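Long-range contacts in beta-fructofuranosidase (PDB 2OXB), which hydrolyses the terminal non-reducing beta-D-fructofuranoside residues of sucrose and 1-kestose and, less well, of neokestose and levan: residues D145-W150 with W157-G162; K341-L346 with N527-N532. The protein carries 1 engineered substitution. One frame throughout, in Å; residues are numbered along the deposited sequence.

Contact 1: residues D145-W150 with W157-G162; sequences DPTTAW and WRVIIG. With FRU (beta-D-fructofuranose), chain B.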
# COMPACT_ATOMS: atom_id res chain seq x y z
N ASP A 145 8.61 -7.98 13.21
CA ASP A 145 8.38 -6.81 12.40
C ASP A 145 8.71 -5.48 13.03
O ASP A 145 7.85 -4.63 13.23
CB ASP A 145 6.93 -6.81 11.94
CG ASP A 145 6.59 -8.07 11.20
OD1 ASP A 145 7.54 -8.74 10.74
OD2 ASP A 145 5.40 -8.39 11.06
N PRO A 146 10.00 -5.28 13.36
CA PRO A 146 10.45 -4.03 13.98
C PRO A 146 10.47 -2.90 12.96
O PRO A 146 10.89 -3.07 11.81
CB PRO A 146 11.85 -4.38 14.48
CG PRO A 146 12.32 -5.38 13.47
CD PRO A 146 11.10 -6.25 13.26
N THR A 147 9.99 -1.75 13.40
CA THR A 147 9.92 -0.55 12.59
C THR A 147 11.26 0.16 12.55
O THR A 147 12.26 -0.28 13.12
CB THR A 147 8.95 0.45 13.21
OG1 THR A 147 9.53 0.97 14.42
CG2 THR A 147 7.65 -0.20 13.53
N THR A 148 11.27 1.30 11.87
CA THR A 148 12.45 2.13 11.79
C THR A 148 12.55 2.73 13.19
O THR A 148 11.55 2.84 13.91
CB THR A 148 12.26 3.27 10.76
OG1 THR A 148 12.18 2.71 9.44
CG2 THR A 148 13.40 4.26 10.83
N ALA A 149 13.76 3.13 13.55
CA ALA A 149 14.01 3.70 14.87
C ALA A 149 14.15 5.22 14.85
O ALA A 149 14.81 5.79 13.97
CB ALA A 149 15.25 3.06 15.48
N TRP A 150 13.53 5.86 15.84
CA TRP A 150 13.55 7.31 16.00
C TRP A 150 14.11 7.68 17.37
O TRP A 150 13.69 7.14 18.41
CB TRP A 150 12.13 7.85 15.86
CG TRP A 150 11.18 7.34 16.90
CD1 TRP A 150 10.82 7.97 18.07
CD2 TRP A 150 10.44 6.11 16.87
NE1 TRP A 150 9.90 7.22 18.74
CE2 TRP A 150 9.65 6.07 18.04
CE3 TRP A 150 10.37 5.04 15.97
CZ2 TRP A 150 8.79 5.00 18.32
CZ3 TRP A 150 9.53 3.97 16.25
CH2 TRP A 150 8.75 3.96 17.42
N TRP A 157 16.97 6.04 21.89
CA TRP A 157 16.41 5.61 20.62
C TRP A 157 15.15 4.79 20.89
O TRP A 157 15.13 3.96 21.79
CB TRP A 157 17.42 4.78 19.83
CG TRP A 157 18.47 5.60 19.13
CD1 TRP A 157 19.69 5.98 19.62
CD2 TRP A 157 18.36 6.18 17.83
NE1 TRP A 157 20.35 6.77 18.70
CE2 TRP A 157 19.55 6.90 17.59
CE3 TRP A 157 17.37 6.16 16.83
CZ2 TRP A 157 19.78 7.60 16.40
CZ3 TRP A 157 17.59 6.85 15.64
CH2 TRP A 157 18.80 7.56 15.44
N ARG A 158 14.11 5.03 20.11
CA ARG A 158 12.86 4.30 20.30
C ARG A 158 12.47 3.55 19.04
O ARG A 158 12.77 3.98 17.93
CB ARG A 158 11.74 5.26 20.74
CG ARG A 158 11.93 5.89 22.14
CD ARG A 158 11.85 7.41 22.09
NE ARG A 158 12.19 8.08 23.35
CZ ARG A 158 11.36 8.22 24.39
NH1 ARG A 158 10.12 7.74 24.33
NH2 ARG A 158 11.76 8.86 25.48
N VAL A 159 11.84 2.39 19.23
CA VAL A 159 11.36 1.56 18.13
C VAL A 159 10.23 0.70 18.69
O VAL A 159 10.11 0.54 19.91
CB VAL A 159 12.47 0.63 17.56
CG1 VAL A 159 12.78 -0.51 18.53
CG2 VAL A 159 12.02 0.07 16.22
N ILE A 160 9.38 0.16 17.82
CA ILE A 160 8.28 -0.67 18.28
C ILE A 160 8.21 -1.97 17.51
O ILE A 160 8.62 -2.06 16.34
CB ILE A 160 6.95 0.07 18.14
CG1 ILE A 160 6.79 0.57 16.70
CG2 ILE A 160 6.86 1.21 19.16
CD1 ILE A 160 5.45 1.18 16.41
N ILE A 161 7.68 -3.00 18.16
CA ILE A 161 7.57 -4.30 17.52
C ILE A 161 6.13 -4.75 17.60
O ILE A 161 5.40 -4.32 18.48
CB ILE A 161 8.50 -5.33 18.20
CG1 ILE A 161 9.96 -4.87 18.06
CG2 ILE A 161 8.35 -6.69 17.55
CD1 ILE A 161 10.33 -3.74 18.97
N GLY A 162 5.73 -5.61 16.68
CA GLY A 162 4.36 -6.07 16.68
C GLY A 162 4.15 -7.35 17.47
O GLY A 162 4.78 -8.37 17.19
C1 FRU B . 3.26 -10.48 6.69
C2 FRU B . 4.09 -11.51 7.46
C3 FRU B . 4.98 -10.83 8.52
C4 FRU B . 6.20 -11.71 8.58
C5 FRU B . 6.27 -12.21 7.14
C6 FRU B . 6.63 -13.68 7.03
O1 FRU B . 2.31 -9.84 7.53
O2 FRU B . 3.40 -12.65 8.09
O3 FRU B . 4.36 -10.74 9.80
O4 FRU B . 7.37 -10.97 8.94
O5 FRU B . 5.00 -12.05 6.54
O6 FRU B . 7.99 -13.84 7.39

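Contact 2: residues K341-L346 with N527-N532; sequences KQVKNL and NAWSMN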
# COMPACT_ATOMS: atom_id res chain seq x y z
N LYS A 341 5.16 8.47 -25.81
CA LYS A 341 5.29 9.82 -26.34
C LYS A 341 3.94 10.29 -26.89
O LYS A 341 3.66 11.48 -26.92
CB LYS A 341 6.35 9.87 -27.45
CG LYS A 341 7.80 9.96 -26.95
CD LYS A 341 8.76 10.38 -28.07
CE LYS A 341 10.13 10.82 -27.53
NZ LYS A 341 11.04 11.31 -28.61
N GLN A 342 3.11 9.34 -27.32
CA GLN A 342 1.81 9.69 -27.85
C GLN A 342 0.91 10.33 -26.79
O GLN A 342 1.40 10.99 -25.88
CB GLN A 342 1.12 8.47 -28.47
CG GLN A 342 0.96 8.62 -29.96
CD GLN A 342 0.21 9.89 -30.34
OE1 GLN A 342 -1.02 9.93 -30.31
NE2 GLN A 342 0.95 10.94 -30.66
N VAL A 343 -0.39 10.14 -26.92
CA VAL A 343 -1.35 10.71 -25.98
C VAL A 343 -2.79 10.56 -26.48
O VAL A 343 -3.19 11.21 -27.44
CB VAL A 343 -1.11 12.20 -25.76
CG1 VAL A 343 -0.98 12.91 -27.11
CG2 VAL A 343 -2.25 12.80 -24.95
N LYS A 344 -3.55 9.70 -25.80
CA LYS A 344 -4.94 9.47 -26.16
C LYS A 344 -5.77 10.47 -25.37
O LYS A 344 -5.69 10.53 -24.14
CB LYS A 344 -5.33 8.04 -25.81
CG LYS A 344 -6.51 7.50 -26.60
CD LYS A 344 -7.80 8.25 -26.28
CE LYS A 344 -8.92 7.82 -27.21
NZ LYS A 344 -8.58 8.13 -28.61
N ASN A 345 -6.55 11.28 -26.08
CA ASN A 345 -7.38 12.28 -25.43
C ASN A 345 -8.84 12.16 -25.82
O ASN A 345 -9.18 11.61 -26.86
CB ASN A 345 -6.91 13.68 -25.79
CG ASN A 345 -7.83 14.74 -25.25
OD1 ASN A 345 -7.68 15.20 -24.12
ND2 ASN A 345 -8.82 15.12 -26.05
N LEU A 346 -9.68 12.72 -24.96
CA LEU A 346 -11.11 12.72 -25.16
C LEU A 346 -11.66 13.79 -24.24
O LEU A 346 -11.56 13.69 -23.01
CB LEU A 346 -11.71 11.36 -24.81
CG LEU A 346 -11.36 10.20 -25.75
CD1 LEU A 346 -11.47 8.89 -25.01
CD2 LEU A 346 -12.27 10.23 -26.96
N ASN A 527 -7.53 11.30 -20.26
CA ASN A 527 -6.26 11.00 -20.92
C ASN A 527 -5.76 9.60 -20.58
O ASN A 527 -5.60 9.23 -19.42
CB ASN A 527 -5.19 12.05 -20.54
CG ASN A 527 -5.49 13.43 -21.11
OD1 ASN A 527 -4.61 14.30 -21.15
ND2 ASN A 527 -6.72 13.65 -21.55
N ALA A 528 -5.55 8.83 -21.63
CA ALA A 528 -5.05 7.47 -21.51
C ALA A 528 -3.66 7.48 -22.15
O ALA A 528 -3.49 7.88 -23.31
CB ALA A 528 -5.96 6.52 -22.27
N TRP A 529 -2.66 7.06 -21.39
CA TRP A 529 -1.31 7.03 -21.92
C TRP A 529 -0.80 5.60 -21.93
O TRP A 529 -0.85 4.92 -20.91
CB TRP A 529 -0.37 7.87 -21.06
CG TRP A 529 -0.76 9.30 -20.97
CD1 TRP A 529 -0.70 10.22 -21.97
CD2 TRP A 529 -1.25 9.98 -19.82
NE1 TRP A 529 -1.14 11.44 -21.51
CE2 TRP A 529 -1.48 11.32 -20.19
CE3 TRP A 529 -1.53 9.59 -18.51
CZ2 TRP A 529 -1.98 12.27 -19.30
CZ3 TRP A 529 -2.02 10.53 -17.62
CH2 TRP A 529 -2.24 11.86 -18.01
N SER A 530 -0.34 5.14 -23.09
CA SER A 530 0.22 3.80 -23.18
C SER A 530 1.46 3.83 -22.29
O SER A 530 2.07 4.89 -22.13
CB SER A 530 0.60 3.46 -24.63
OG SER A 530 -0.53 3.11 -25.41
N MET A 531 1.83 2.69 -21.72
CA MET A 531 2.98 2.63 -20.82
C MET A 531 4.05 1.61 -21.23
O MET A 531 3.80 0.40 -21.23
CB MET A 531 2.53 2.30 -19.40
CG MET A 531 1.69 3.37 -18.71
SD MET A 531 2.68 4.69 -17.98
CE MET A 531 3.38 3.86 -16.56
N ASN A 532 5.24 2.12 -21.55
CA ASN A 532 6.37 1.30 -21.93
C ASN A 532 6.81 0.50 -20.71
O ASN A 532 6.40 0.78 -19.58
CB ASN A 532 7.55 2.16 -22.37
CG ASN A 532 7.24 2.97 -23.61
OD1 ASN A 532 7.87 3.99 -23.87
ND2 ASN A 532 6.27 2.50 -24.40

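Contact 1: residues D145-W150 with W157-G162
Trp150 and Arg158 form an antiparallel hydrogen-bonded pair in the N-terminal family 32 domain, a five-bladed beta-propeller, where 145-150 runs back along strand 157-165 at the edge of a three-stranded antiparallel sheet. Both backbone bonds of this pair are made: Trp150 N gives to Arg158 O at 2.9 Å and Arg158 N to Trp150 O at 2.7 Å. A third, Thr147 N to Ile160 O, is longer at 3.3 Å. The Trp150 indole, with CG between its backbone N and carbonyl carbon (chi1 63°), folds back over strand 157-162. One face takes Arg158 O and Val159 N, and Arg158 CB makes a CH-pi contact 3.7 Å from the centroid of the five-membered ring; the Arg158 guanidinium extends beyond, to a salt bridge with Asp252. At the ring edge Trp150 CH2 meets Ile160 CG2 at 3.8 Å, and the indole also meets the Phe203 ring. Replacing Trp150 by an alanine is likely to cost Arg158 CB its CH-pi partner and open a gap between Ile160 and Phe203. Apolar contacts continue along the pair: Ala149 CB meets Trp157 CE3, and Pro146 CB rests on Ile161 CG1. At the opposite end Asp145, a substrate-binding residue whose OD2 also accepts from Cys200 N, grips the fructose with both carboxylate oxygens: OD1 accepts from fructose O4 and OD2 from fructose O3, each at 2.9 Å.

Contact 2: residues K341-L346 with N527-N532
Lys344 and Ala528 form an antiparallel hydrogen-bonded pair where strand 344-351 borders strand 521-530, at one edge of a six-stranded sheet in the C-terminal beta-sandwich domain. The axes of 344-346 and 527-530 approach to 4.9 Å, their directions 170° apart. Both backbone groups of each residue are satisfied across the gap: Lys344 N gives to Ala528 O at 3.1 Å, and Ala528 N to Lys344 O at 3.0 Å. Lys344 O also receives a CA-H...O contact from Asn527 CA. The CB atoms of Lys344 and Ala528 lie 3.9 Å apart, on the face that meets Val359. On the other face the Asn345 and Asn527 amides, their planes 74° apart, share a weak bond: Asn527 ND2 to Asn345 OD1, 3.2 Å and bent to 132° at the hydrogen. Asn345 OD1 takes a second donor, Asn525 ND2, so this oxygen has two donors, the Asn527 one weak. Val343 CG2, whose position anti to the backbone N carries it toward the Trp529 ring, approaches Trp529 NE1 obliquely at 3.9 Å, while Asn527 CB lies over one face of that indole and Arg339 makes a cation-pi contact with it. With two backbone bonds, one weak amide bond and little apolar contact, this partly exposed pairing rests chiefly on its main-chain hydrogen bonds.

Contacts 1 and 2 lie on opposite sides of the chain's centre, their centres 43 Å apart and their nearest atoms about 27 Å apart, so neither touches the other. Both segments of contact 1 belong to the N-terminal catalytic domain and precede those of contact 2, which lie in the C-terminal one. Contact 1 enters the active site through Asp145: its side chain lies about 4 Å from those of Ser79 and the engineered Gln199, both of which also bond the fructose, and about 6 Å from the bound glucose. Contact 2 lies far from the sugar site and joins segments whose nearest ends are 181 residues apart, against seven in contact 1.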